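Local atomic coordinates of microcompartments protein (Halothece sp. PCC 7418, PDB entry 5VGU), a protein that forms hexameric tiles that probably make up part of the protein shell of the beta-carboxysome, a bacterial microcompartment for carbon fixation. Residues S8-G13 with L73-I78; P15-A20 with F43-R48; A21-K26 with M58-H63; T27-L32 with V51-T56; T31-I36 with E96-F101. One frame throughout, in Å; residues are numbered along the deposited sequence.

The five contacts trace one BMC-type alpha/beta fold. Contact 1 pairs strand 5-12 with strand 72-79 in the sheet. Contact 2 sets helix 14-27 against strand 42-49, next to strand 5-12; the centres of contacts 1 and 2 lie about 8 Å apart. Contact 3 joins the same helix to helix 51-65, also about 8 Å from contact 2. Contact 4 follows where helix 14-27 gives way to strand 30-39, and shares helix 51-65 with contact 3. Contact 5 takes up T31 and L32 again and adds the C-terminal helix. It lies about 18 Å from contact 1, centre to centre, across the middle of the chain. All five also touch a neighbouring subunit of the hexamer.

Contact 1: residues S8-G13 with L73-I78; sequences SLETKG and LETWVI
S8 and V77 form a hydrogen-bonded pair. S8 N donates to V77 O at 2.9 Å, and V77 N returns a bond to S8 O. Further along, E10 N donates to T75 O at 2.9 Å. E10 O then meets two donors: E74 N at 2.9 Å and, weakly, T75 N at 3.4 Å. E74 and T75 thus both face E10. Segments 8-12 and 73-78 run antiparallel, at 163°.

Apolar contacts lie on the face of L9 and W76. L73 CD1 touches L9 CG at 3.6 Å, the two side chains crossing at about a right angle. W76 CB lies 4.2 Å from L9 CB.

E10 and T75 share the other face, with E10 CB 3.5 Å from T75 CG2. The E10 chain is extended, with CG anti to the backbone N (chi1 -175°). This carries the carboxylate past T75 to a salt bridge with R42, a hydrogen bond with T44 OG1 in its own chain, and one from F14 N of a neighbouring subunit. A glutamine in place of E10 would probably cost R42 its salt bridge and leave it only the long, weak pairing with E74.

Near the bulge, E74 OE2 lies 3.5 Å from K12 CB, while K12 NZ bonds to S40 O.

The extra residue opposite E10 makes a classic beta bulge in an antiparallel pair of the BMC-domain sheet.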
# COMPACT_ATOMS: atom_id res chain seq x y z
N SER A 8 -6.15 6.64 -20.76
CA SER A 8 -5.56 6.03 -19.59
C SER A 8 -5.24 4.58 -19.91
O SER A 8 -6.07 3.86 -20.47
CB SER A 8 -6.51 6.12 -18.37
OG SER A 8 -5.90 5.53 -17.22
N LEU A 9 -4.05 4.16 -19.51
CA LEU A 9 -3.55 2.82 -19.76
C LEU A 9 -2.85 2.33 -18.51
O LEU A 9 -2.09 3.07 -17.88
CB LEU A 9 -2.60 2.85 -20.98
CG LEU A 9 -1.91 1.55 -21.40
CD1 LEU A 9 -1.66 1.59 -22.89
CD2 LEU A 9 -0.61 1.36 -20.65
N GLU A 10 -3.06 1.06 -18.17
CA GLU A 10 -2.54 0.48 -16.95
C GLU A 10 -1.86 -0.85 -17.26
O GLU A 10 -2.44 -1.69 -17.95
CB GLU A 10 -3.69 0.30 -15.93
CG GLU A 10 -3.32 -0.18 -14.55
CD GLU A 10 -4.50 -0.09 -13.58
OE1 GLU A 10 -5.12 0.98 -13.51
OE2 GLU A 10 -4.77 -1.11 -12.90
N THR A 11 -0.63 -1.02 -16.76
CA THR A 11 0.16 -2.22 -16.99
C THR A 11 0.47 -2.93 -15.68
O THR A 11 0.47 -2.34 -14.60
CB THR A 11 1.49 -1.92 -17.70
OG1 THR A 11 2.32 -1.09 -16.86
CG2 THR A 11 1.27 -1.20 -19.03
N LYS A 12 0.79 -4.21 -15.80
CA LYS A 12 1.47 -4.93 -14.73
C LYS A 12 2.96 -4.65 -14.87
O LYS A 12 3.56 -4.99 -15.90
CB LYS A 12 1.17 -6.43 -14.82
CG LYS A 12 1.68 -7.25 -13.63
CD LYS A 12 0.86 -6.98 -12.38
CE LYS A 12 1.03 -8.09 -11.36
NZ LYS A 12 -0.03 -8.03 -10.31
N GLY A 13 3.54 -4.01 -13.86
CA GLY A 13 4.95 -3.66 -13.87
C GLY A 13 5.20 -2.27 -14.41
O GLY A 13 4.48 -1.77 -15.29
N LEU A 73 -0.48 -5.71 -20.44
CA LEU A 73 -1.47 -4.65 -20.55
C LEU A 73 -2.72 -5.12 -19.81
O LEU A 73 -3.32 -6.13 -20.18
CB LEU A 73 -1.77 -4.37 -22.02
CG LEU A 73 -2.92 -3.41 -22.27
CD1 LEU A 73 -2.55 -2.02 -21.78
CD2 LEU A 73 -3.31 -3.41 -23.73
N GLU A 74 -3.10 -4.39 -18.76
CA GLU A 74 -4.27 -4.81 -17.97
C GLU A 74 -5.56 -4.15 -18.42
O GLU A 74 -6.60 -4.82 -18.46
CB GLU A 74 -4.04 -4.50 -16.48
CG GLU A 74 -2.81 -5.19 -15.91
CD GLU A 74 -3.06 -6.67 -15.63
OE1 GLU A 74 -4.12 -7.20 -16.02
OE2 GLU A 74 -2.18 -7.30 -15.03
N THR A 75 -5.55 -2.86 -18.73
CA THR A 75 -6.80 -2.13 -18.94
C THR A 75 -6.47 -0.77 -19.52
O THR A 75 -5.39 -0.23 -19.28
CB THR A 75 -7.61 -2.03 -17.62
OG1 THR A 75 -8.83 -1.29 -17.81
CG2 THR A 75 -6.76 -1.38 -16.50
N TRP A 76 -7.39 -0.23 -20.32
CA TRP A 76 -7.21 1.09 -20.90
C TRP A 76 -8.57 1.65 -21.32
O TRP A 76 -9.55 0.91 -21.47
CB TRP A 76 -6.25 1.06 -22.11
CG TRP A 76 -6.77 0.30 -23.30
CD1 TRP A 76 -6.59 -1.03 -23.56
CD2 TRP A 76 -7.53 0.82 -24.39
NE1 TRP A 76 -7.20 -1.36 -24.76
CE2 TRP A 76 -7.78 -0.24 -25.28
CE3 TRP A 76 -8.03 2.09 -24.71
CZ2 TRP A 76 -8.52 -0.08 -26.45
CZ3 TRP A 76 -8.76 2.25 -25.87
CH2 TRP A 76 -8.99 1.17 -26.73
N VAL A 77 -8.61 2.97 -21.48
CA VAL A 77 -9.83 3.63 -21.93
C VAL A 77 -9.46 4.96 -22.57
O VAL A 77 -8.43 5.56 -22.25
CB VAL A 77 -10.84 3.82 -20.76
CG1 VAL A 77 -10.45 4.99 -19.86
CG2 VAL A 77 -12.24 4.03 -21.33
N ILE A 78 -10.33 5.43 -23.45
CA ILE A 78 -10.30 6.80 -23.94
C ILE A 78 -11.64 7.44 -23.58
O ILE A 78 -12.71 6.87 -23.86
CB ILE A 78 -10.05 6.88 -25.46
CG1 ILE A 78 -8.67 6.31 -25.77
CG2 ILE A 78 -10.23 8.33 -25.93
CD1 ILE A 78 -8.36 6.14 -27.26

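Contact 2: residues P15-A20 with F43-R48; sequences PGVLAA and FTIIIR
V17 and I45 make the tight part of this contact. CG2 of V17 sits 3.6 Å from I45 CG2, and the two side chains run past one another head to tail. The same V17 methyl lies 3.6 Å from F43 O, so it is wedged against the strand backbone as well. V17 has chi1 at 103°, off any staggered position, which suggests some strain in the fit. Its other methyl, CG1, is 4.0 Å from F43 CB. Here the side chains cross at about a right angle, and the F43 ring turns away to meet F14 of the same chain edge-to-face.

The next turn of the helix is looser. A20 offers a single methyl, with CB 4.0 Å from I45 CD1. I45 has CG1 set between its backbone N and carbonyl carbon (chi1 48°), and from there CD1 also comes within 3.8 Å of V17 O. This side does not open to solvent. I45 continues onto A21 and M24 of the same helix.

Segments 15-20 and 43-48 run nearly parallel, at 15°, with axes 8.5 Å apart. No hydrogen bond joins them. The helix is held to the sheet here by small and branched apolar groups, so the contact depends on shape and burial rather than on polar pairing.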
# COMPACT_ATOMS: atom_id res chain seq x y z
N PRO A 15 8.13 -1.17 -16.02
CA PRO A 15 8.74 -1.11 -17.36
C PRO A 15 7.71 -1.03 -18.49
O PRO A 15 7.90 -0.26 -19.44
CB PRO A 15 9.60 -2.39 -17.40
CG PRO A 15 10.01 -2.59 -15.94
CD PRO A 15 8.72 -2.24 -15.20
N GLY A 16 6.60 -1.77 -18.38
CA GLY A 16 5.58 -1.69 -19.41
C GLY A 16 4.98 -0.30 -19.55
O GLY A 16 4.68 0.15 -20.65
N VAL A 17 4.77 0.39 -18.42
CA VAL A 17 4.17 1.72 -18.47
C VAL A 17 5.17 2.74 -19.00
O VAL A 17 4.79 3.70 -19.69
CB VAL A 17 3.60 2.08 -17.07
CG1 VAL A 17 4.49 3.05 -16.29
CG2 VAL A 17 2.19 2.58 -17.19
N LEU A 18 6.46 2.53 -18.72
CA LEU A 18 7.50 3.38 -19.29
C LEU A 18 7.53 3.24 -20.81
O LEU A 18 7.54 4.24 -21.55
CB LEU A 18 8.85 3.01 -18.68
CG LEU A 18 10.13 3.60 -19.27
CD1 LEU A 18 10.09 5.12 -19.23
CD2 LEU A 18 11.39 3.12 -18.52
N ALA A 19 7.48 2.00 -21.30
CA ALA A 19 7.44 1.75 -22.74
C ALA A 19 6.21 2.38 -23.38
O ALA A 19 6.30 3.01 -24.45
CB ALA A 19 7.47 0.25 -23.01
N ALA A 20 5.03 2.20 -22.77
CA ALA A 20 3.80 2.74 -23.35
C ALA A 20 3.82 4.26 -23.37
O ALA A 20 3.41 4.88 -24.36
CB ALA A 20 2.57 2.23 -22.58
N PHE A 43 0.57 -0.00 -12.67
CA PHE A 43 0.88 1.41 -12.87
C PHE A 43 -0.04 1.94 -13.95
O PHE A 43 -0.27 1.28 -14.97
CB PHE A 43 2.33 1.61 -13.27
CG PHE A 43 3.32 1.24 -12.18
CD1 PHE A 43 3.72 -0.06 -12.00
CD2 PHE A 43 3.82 2.21 -11.35
CE1 PHE A 43 4.60 -0.40 -11.00
CE2 PHE A 43 4.74 1.88 -10.35
CZ PHE A 43 5.12 0.58 -10.18
N THR A 44 -0.60 3.13 -13.71
CA THR A 44 -1.52 3.79 -14.62
C THR A 44 -0.85 5.04 -15.17
O THR A 44 -0.28 5.82 -14.41
CB THR A 44 -2.83 4.20 -13.91
OG1 THR A 44 -3.30 3.13 -13.08
CG2 THR A 44 -3.91 4.58 -14.90
N ILE A 45 -0.98 5.29 -16.47
CA ILE A 45 -0.54 6.56 -17.03
C ILE A 45 -1.74 7.24 -17.69
O ILE A 45 -2.68 6.58 -18.13
CB ILE A 45 0.62 6.41 -18.04
CG1 ILE A 45 0.34 5.30 -19.07
CG2 ILE A 45 1.94 6.18 -17.28
CD1 ILE A 45 1.37 5.22 -20.17
N ILE A 46 -1.68 8.57 -17.75
CA ILE A 46 -2.77 9.41 -18.24
C ILE A 46 -2.20 10.39 -19.26
O ILE A 46 -1.25 11.13 -18.96
CB ILE A 46 -3.47 10.18 -17.10
CG1 ILE A 46 -4.04 9.19 -16.06
CG2 ILE A 46 -4.58 11.04 -17.65
CD1 ILE A 46 -3.11 8.93 -14.93
N ILE A 47 -2.81 10.43 -20.43
CA ILE A 47 -2.42 11.39 -21.45
C ILE A 47 -3.64 12.26 -21.76
O ILE A 47 -4.78 11.85 -21.56
CB ILE A 47 -1.89 10.75 -22.76
CG1 ILE A 47 -2.91 9.76 -23.33
CG2 ILE A 47 -0.57 10.06 -22.52
CD1 ILE A 47 -2.59 9.27 -24.73
N ARG A 48 -3.36 13.47 -22.26
CA ARG A 48 -4.39 14.39 -22.73
C ARG A 48 -4.02 14.89 -24.12
O ARG A 48 -2.84 15.05 -24.45
CB ARG A 48 -4.55 15.59 -21.81
CG ARG A 48 -4.90 15.23 -20.36
CD ARG A 48 -6.30 14.59 -20.22
NE ARG A 48 -7.36 15.49 -20.62
CZ ARG A 48 -7.92 16.43 -19.87
NH1 ARG A 48 -7.55 16.62 -18.61
NH2 ARG A 48 -8.86 17.21 -20.39

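Contact 3: residues A21-K26 with M58-H63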
# COMPACT_ATOMS: atom_id res chain seq x y z
N ALA A 21 4.27 4.89 -22.27
CA ALA A 21 4.27 6.35 -22.20
C ALA A 21 5.15 6.95 -23.28
O ALA A 21 4.77 7.93 -23.93
CB ALA A 21 4.77 6.81 -20.82
N ASP A 22 6.33 6.38 -23.48
CA ASP A 22 7.25 6.91 -24.48
C ASP A 22 6.66 6.77 -25.89
O ASP A 22 6.73 7.70 -26.70
CB ASP A 22 8.59 6.20 -24.37
CG ASP A 22 9.67 6.88 -25.18
OD1 ASP A 22 10.04 8.04 -24.87
OD2 ASP A 22 10.11 6.23 -26.15
N ALA A 23 6.05 5.62 -26.19
CA ALA A 23 5.43 5.46 -27.51
C ALA A 23 4.29 6.44 -27.71
O ALA A 23 4.13 7.00 -28.80
CB ALA A 23 4.96 4.02 -27.68
N MET A 24 3.49 6.67 -26.67
CA MET A 24 2.33 7.55 -26.80
C MET A 24 2.75 8.95 -27.20
O MET A 24 2.24 9.51 -28.18
CB MET A 24 1.56 7.58 -25.48
CG MET A 24 0.73 6.37 -25.21
SD MET A 24 0.14 6.40 -23.50
CE MET A 24 -1.27 5.31 -23.59
N VAL A 25 3.69 9.54 -26.45
CA VAL A 25 4.04 10.93 -26.69
C VAL A 25 4.91 11.08 -27.93
O VAL A 25 4.99 12.18 -28.50
CB VAL A 25 4.74 11.57 -25.48
CG1 VAL A 25 3.76 11.63 -24.30
CG2 VAL A 25 6.03 10.83 -25.10
N LYS A 26 5.54 10.01 -28.39
CA LYS A 26 6.29 10.09 -29.63
C LYS A 26 5.41 9.93 -30.87
O LYS A 26 5.84 10.31 -31.96
CB LYS A 26 7.40 9.03 -29.65
CG LYS A 26 8.60 9.42 -28.81
CD LYS A 26 9.59 8.31 -28.76
CE LYS A 26 10.86 8.77 -28.04
NZ LYS A 26 11.74 7.61 -27.78
N MET A 58 -2.75 6.07 -28.12
CA MET A 58 -3.14 4.89 -27.36
C MET A 58 -2.78 3.61 -28.12
O MET A 58 -2.30 2.64 -27.52
CB MET A 58 -4.64 4.93 -27.06
CG MET A 58 -5.16 3.77 -26.24
SD MET A 58 -4.45 3.70 -24.57
CE MET A 58 -4.74 5.39 -24.00
N ASP A 59 -3.02 3.57 -29.43
CA ASP A 59 -2.66 2.39 -30.21
C ASP A 59 -1.16 2.12 -30.11
O ASP A 59 -0.74 0.98 -29.94
CB ASP A 59 -3.08 2.54 -31.68
CG ASP A 59 -4.57 2.43 -31.87
OD1 ASP A 59 -5.26 1.87 -30.99
OD2 ASP A 59 -5.05 2.86 -32.94
N ALA A 60 -0.35 3.17 -30.24
CA ALA A 60 1.09 2.99 -30.13
C ALA A 60 1.49 2.51 -28.73
O ALA A 60 2.38 1.67 -28.58
CB ALA A 60 1.80 4.30 -30.48
N GLY A 61 0.84 3.06 -27.70
CA GLY A 61 1.14 2.64 -26.34
C GLY A 61 0.79 1.19 -26.08
O GLY A 61 1.54 0.46 -25.44
N ILE A 62 -0.37 0.76 -26.58
CA ILE A 62 -0.78 -0.64 -26.43
C ILE A 62 0.25 -1.56 -27.06
O ILE A 62 0.66 -2.57 -26.48
CB ILE A 62 -2.19 -0.83 -27.03
CG1 ILE A 62 -3.25 -0.19 -26.12
CG2 ILE A 62 -2.49 -2.31 -27.29
CD1 ILE A 62 -4.59 -0.06 -26.76
N HIS A 63 0.67 -1.23 -28.28
CA HIS A 63 1.66 -2.07 -28.95
C HIS A 63 3.01 -2.02 -28.27
O HIS A 63 3.73 -3.03 -28.26
CB HIS A 63 1.74 -1.67 -30.42
CG HIS A 63 0.55 -2.14 -31.20
ND1 HIS A 63 -0.66 -1.48 -31.17
CD2 HIS A 63 0.36 -3.23 -31.97
CE1 HIS A 63 -1.54 -2.14 -31.91
NE2 HIS A 63 -0.94 -3.20 -32.41
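M24 and M58 meet through their terminal methyls. M24 CE is 3.5 Å from M58 CE, tighter than usual for two carbons, and also 3.7 Å from M58 SD. The two chains converge on a shared end, methyl against methyl. A second touch is that of M24 CG, which packs 3.9 Å from G61 CA. Next to it, A23 CB lies 3.6 Å from A60 O.

The shape of each methionine explains the meeting. M24 runs extended beyond CG (chi2 169°), while M58 leaves its helix pointing away and bends back at chi2 and chi3. G61 has no side chain, and a CB there would collide with M24 CG. This lets the CA atoms of M24 and G61 come within 5.1 Å. An alanine at M24 would probably open a gap beside G61 and leave the M58 methyl without its partner.

Segments 21-26 and 58-63 run roughly antiparallel, at 153°, with axes 7.4 Å apart. On the far side of its helix, D22 holds K26 in a salt bridge facing a neighbouring subunit. Toward the sheet, M24 rests on L9, I45 and I47, and M58 on L9, W76 and I78. The methionine pair therefore lies in the layer between helices 14-27 and 51-65 and the sheet.

Contact 4: residues T27-L32 with V51-T56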
# COMPACT_ATOMS: atom_id res chain seq x y z
N THR A 27 4.21 9.36 -30.74
CA THR A 27 3.38 9.09 -31.91
C THR A 27 2.17 10.00 -32.05
O THR A 27 1.78 10.31 -33.18
CB THR A 27 2.88 7.64 -31.94
OG1 THR A 27 1.96 7.42 -30.86
CG2 THR A 27 4.03 6.66 -31.82
N GLY A 28 1.55 10.41 -30.95
CA GLY A 28 0.43 11.34 -31.00
C GLY A 28 0.87 12.68 -30.43
O GLY A 28 1.80 12.75 -29.62
N ARG A 29 0.21 13.74 -30.88
CA ARG A 29 0.39 15.08 -30.32
C ARG A 29 -0.38 15.13 -29.00
O ARG A 29 -1.47 15.69 -28.88
CB ARG A 29 -0.09 16.14 -31.31
CG ARG A 29 0.67 16.11 -32.63
CD ARG A 29 0.25 17.26 -33.54
NE ARG A 29 0.83 18.52 -33.08
CZ ARG A 29 0.48 19.72 -33.52
NH1 ARG A 29 -0.46 19.85 -34.44
NH2 ARG A 29 1.08 20.80 -33.02
N VAL A 30 0.20 14.46 -28.00
CA VAL A 30 -0.43 14.31 -26.70
C VAL A 30 0.58 14.66 -25.62
O VAL A 30 1.80 14.64 -25.84
CB VAL A 30 -0.98 12.89 -26.48
CG1 VAL A 30 -1.99 12.54 -27.56
CG2 VAL A 30 0.14 11.84 -26.46
N THR A 31 0.05 14.95 -24.44
CA THR A 31 0.84 15.26 -23.25
C THR A 31 0.59 14.18 -22.20
O THR A 31 -0.56 13.90 -21.85
CB THR A 31 0.46 16.62 -22.67
OG1 THR A 31 0.62 17.66 -23.64
CG2 THR A 31 1.30 16.93 -21.45
N LEU A 32 1.67 13.59 -21.70
CA LEU A 32 1.60 12.73 -20.54
C LEU A 32 1.50 13.64 -19.32
O LEU A 32 2.38 14.47 -19.10
CB LEU A 32 2.85 11.84 -20.46
CG LEU A 32 2.98 10.96 -19.23
CD1 LEU A 32 1.95 9.85 -19.22
CD2 LEU A 32 4.44 10.41 -19.20
N VAL A 51 -8.92 14.27 -29.38
CA VAL A 51 -9.38 12.88 -29.40
C VAL A 51 -8.68 12.05 -30.47
O VAL A 51 -8.28 10.90 -30.21
CB VAL A 51 -10.92 12.82 -29.53
CG1 VAL A 51 -11.40 13.03 -30.93
CG2 VAL A 51 -11.38 11.44 -29.13
N SER A 52 -8.51 12.58 -31.68
CA SER A 52 -7.85 11.79 -32.72
C SER A 52 -6.39 11.51 -32.37
O SER A 52 -5.87 10.43 -32.66
CB SER A 52 -7.98 12.48 -34.08
OG SER A 52 -7.28 13.71 -34.09
N GLU A 53 -5.71 12.47 -31.74
CA GLU A 53 -4.33 12.25 -31.34
C GLU A 53 -4.23 11.27 -30.17
O GLU A 53 -3.33 10.44 -30.13
CB GLU A 53 -3.68 13.59 -31.00
CG GLU A 53 -3.65 14.57 -32.17
CD GLU A 53 -2.68 14.16 -33.26
OE1 GLU A 53 -1.77 13.34 -32.99
OE2 GLU A 53 -2.81 14.68 -34.38
N VAL A 54 -5.19 11.31 -29.24
CA VAL A 54 -5.20 10.33 -28.15
C VAL A 54 -5.44 8.93 -28.70
O VAL A 54 -4.84 7.95 -28.22
CB VAL A 54 -6.24 10.73 -27.09
CG1 VAL A 54 -6.45 9.60 -26.06
CG2 VAL A 54 -5.80 12.01 -26.42
N LYS A 55 -6.29 8.79 -29.72
CA LYS A 55 -6.50 7.47 -30.32
C LYS A 55 -5.21 6.92 -30.91
O LYS A 55 -4.84 5.77 -30.67
CB LYS A 55 -7.59 7.53 -31.39
CG LYS A 55 -8.99 7.67 -30.84
CD LYS A 55 -10.01 7.92 -31.97
CE LYS A 55 -10.11 6.74 -32.94
NZ LYS A 55 -11.04 7.03 -34.06
N THR A 56 -4.51 7.75 -31.68
CA THR A 56 -3.25 7.33 -32.29
C THR A 56 -2.21 6.99 -31.24
O THR A 56 -1.50 5.98 -31.35
CB THR A 56 -2.74 8.43 -33.21
OG1 THR A 56 -3.70 8.65 -34.24
CG2 THR A 56 -1.41 8.05 -33.83
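G28 leaves helix 14-27 and passes E53 with their CA atoms 4.9 Å apart, then the chain bends through an inverse gamma turn centred on R29. V30 N closes that turn weakly onto G28 O. A CB on G28 would run into E53 O, so the lack of a side chain permits this close passage.

E53 carries the polar part. OE1 takes a hydrogen bond from R29 N at 2.9 Å, almost straight at 176°. The N-H comes from above the carboxylate plane, 45° out of it. E53 is bent at chi2 (-71°), which curls the carboxylate back toward the turn. The R29 side chain meets E53 through its carbons, with R29 CB 3.7 Å from E53 OE1. The guanidinium heads away, and the charged groups are not in contact: R29 NE is 5.4 Å from E53 OE2. The E53 carboxylate thus holds the backbone N of R29 at the centre of the turn.

V30 forms the apolar part. Its CG1 sits 3.6 Å from E53 O and 4.0 Å from V54 CG2. On the more exposed side, T56 CG2 comes 4.0 Å from T27 O. The hydroxyl of T27 bonds back to A23 O in its own helix.

The contact ties the start of helix 51-65 to the link between helix 14-27 and strand 30-39. V30 also packs on I47 and A57, and V54 on I47, so the valines continue into the layer between helix 51-65 and strand 42-49. The exposed residues R29 and T56 border it.

Contact 5: residues T31-I36 with E96-F101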
# COMPACT_ATOMS: atom_id res chain seq x y z
N THR A 31 0.05 14.95 -24.44
CA THR A 31 0.84 15.26 -23.25
C THR A 31 0.59 14.18 -22.20
O THR A 31 -0.56 13.90 -21.85
CB THR A 31 0.46 16.62 -22.67
OG1 THR A 31 0.62 17.66 -23.64
CG2 THR A 31 1.30 16.93 -21.45
N LEU A 32 1.67 13.59 -21.70
CA LEU A 32 1.60 12.73 -20.54
C LEU A 32 1.50 13.64 -19.32
O LEU A 32 2.38 14.47 -19.10
CB LEU A 32 2.85 11.84 -20.46
CG LEU A 32 2.98 10.96 -19.23
CD1 LEU A 32 1.95 9.85 -19.22
CD2 LEU A 32 4.44 10.41 -19.20
N VAL A 33 0.40 13.54 -18.58
CA VAL A 33 0.17 14.46 -17.47
C VAL A 33 0.46 13.85 -16.10
O VAL A 33 0.71 14.60 -15.14
CB VAL A 33 -1.27 15.03 -17.51
CG1 VAL A 33 -1.53 15.71 -18.84
CG2 VAL A 33 -2.33 13.98 -17.24
N GLY A 34 0.46 12.53 -15.97
CA GLY A 34 0.69 11.92 -14.66
C GLY A 34 0.65 10.41 -14.73
O GLY A 34 0.37 9.81 -15.77
N TYR A 35 1.00 9.80 -13.59
CA TYR A 35 0.91 8.36 -13.43
C TYR A 35 0.45 8.06 -12.01
O TYR A 35 0.55 8.90 -11.10
CB TYR A 35 2.24 7.65 -13.73
CG TYR A 35 3.25 7.59 -12.59
CD1 TYR A 35 3.91 8.74 -12.17
CD2 TYR A 35 3.56 6.39 -11.95
CE1 TYR A 35 4.85 8.70 -11.14
CE2 TYR A 35 4.49 6.34 -10.91
CZ TYR A 35 5.12 7.50 -10.51
OH TYR A 35 6.06 7.48 -9.48
N ILE A 36 -0.05 6.83 -11.83
CA ILE A 36 -0.56 6.35 -10.55
C ILE A 36 0.09 5.01 -10.24
O ILE A 36 0.12 4.12 -11.08
CB ILE A 36 -2.10 6.15 -10.56
CG1 ILE A 36 -2.84 7.35 -11.14
CG2 ILE A 36 -2.60 5.83 -9.14
CD1 ILE A 36 -4.35 7.10 -11.30
N GLU A 96 1.28 22.31 -14.07
CA GLU A 96 2.34 23.23 -14.47
C GLU A 96 3.63 22.49 -14.83
O GLU A 96 4.41 23.00 -15.66
CB GLU A 96 2.56 24.25 -13.34
CG GLU A 96 3.16 23.66 -12.06
CD GLU A 96 3.01 24.59 -10.85
OE1 GLU A 96 3.97 25.33 -10.52
OE2 GLU A 96 1.93 24.59 -10.22
N ASN A 97 3.83 21.29 -14.31
CA ASN A 97 5.03 20.51 -14.64
C ASN A 97 5.08 20.11 -16.11
O ASN A 97 6.16 19.90 -16.66
CB ASN A 97 5.07 19.28 -13.72
CG ASN A 97 6.37 18.51 -13.80
OD1 ASN A 97 7.44 19.10 -13.90
ND2 ASN A 97 6.27 17.18 -13.74
N VAL A 98 3.92 19.98 -16.78
CA VAL A 98 3.88 19.50 -18.15
C VAL A 98 3.37 20.56 -19.13
O VAL A 98 3.17 20.27 -20.30
CB VAL A 98 3.07 18.20 -18.28
CG1 VAL A 98 3.69 17.09 -17.42
CG2 VAL A 98 1.61 18.41 -17.89
N GLU A 99 3.23 21.81 -18.67
CA GLU A 99 2.67 22.85 -19.53
C GLU A 99 3.46 23.00 -20.84
O GLU A 99 2.87 23.15 -21.91
CB GLU A 99 2.62 24.17 -18.75
CG GLU A 99 2.10 25.36 -19.54
CD GLU A 99 2.13 26.64 -18.72
OE1 GLU A 99 2.10 26.56 -17.47
OE2 GLU A 99 2.22 27.73 -19.34
N ARG A 100 4.79 22.98 -20.76
CA ARG A 100 5.58 23.22 -21.97
C ARG A 100 5.36 22.13 -23.01
O ARG A 100 5.51 22.38 -24.21
CB ARG A 100 7.06 23.33 -21.61
CG ARG A 100 7.74 22.07 -21.11
CD ARG A 100 9.11 22.42 -20.56
NE ARG A 100 9.89 21.27 -20.14
CZ ARG A 100 9.78 20.67 -18.96
NH1 ARG A 100 8.89 21.08 -18.06
NH2 ARG A 100 10.56 19.64 -18.68
N PHE A 101 4.96 20.92 -22.59
CA PHE A 101 4.65 19.89 -23.59
C PHE A 101 3.26 20.07 -24.17
O PHE A 101 3.02 19.73 -25.33
CB PHE A 101 4.78 18.51 -22.96
CG PHE A 101 6.10 18.30 -22.29
CD1 PHE A 101 7.26 18.20 -23.04
CD2 PHE A 101 6.19 18.26 -20.91
CE1 PHE A 101 8.48 18.02 -22.41
CE2 PHE A 101 7.41 18.08 -20.29
CZ PHE A 101 8.55 17.97 -21.04
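F101 N donates to V98 O at 3.0 Å. This backbone bond closes the start of the C-terminal helix; both residues pack on T31. V98 stands at the N-cap position. No hydrogen bond crosses the contact, and T31 OG1 comes only to 3.6 Å from F101 O.

Methyl groups do the joining. T31 CG2 lies 3.8 Å from V98 CB and 4.1 Å from F101 CB, so one methyl meets both V98, at the N-cap, and F101, in the first turn. The side chains of T31 and V98 cross at a slant. V98 reaches further along the strand with its two branches. CG1, anti to its carbonyl carbon (chi1 -60°), comes 3.4 Å from L32 O. CG2 of V98 meets V33 CG1 at 4.2 Å. One valine therefore touches three successive strand residues.

The F101 ring leads away from the strand. R100 CG lies over the centre of one ring face, 4.0 Å above it. The R100 guanidinium folds back, with F101 CZ 3.3 Å above its plane near the rim. Its NH2 makes a salt bridge to E84 of a neighbouring subunit. N95 ties the approach to the helix to the same strand, through a hydrogen bond to V33 O.

The arrangement packs a C-terminal helix against strand 30-39, an outermost strand of the BMC-domain sheet within this chain, beside the interface with a neighbouring subunit of the hexamer.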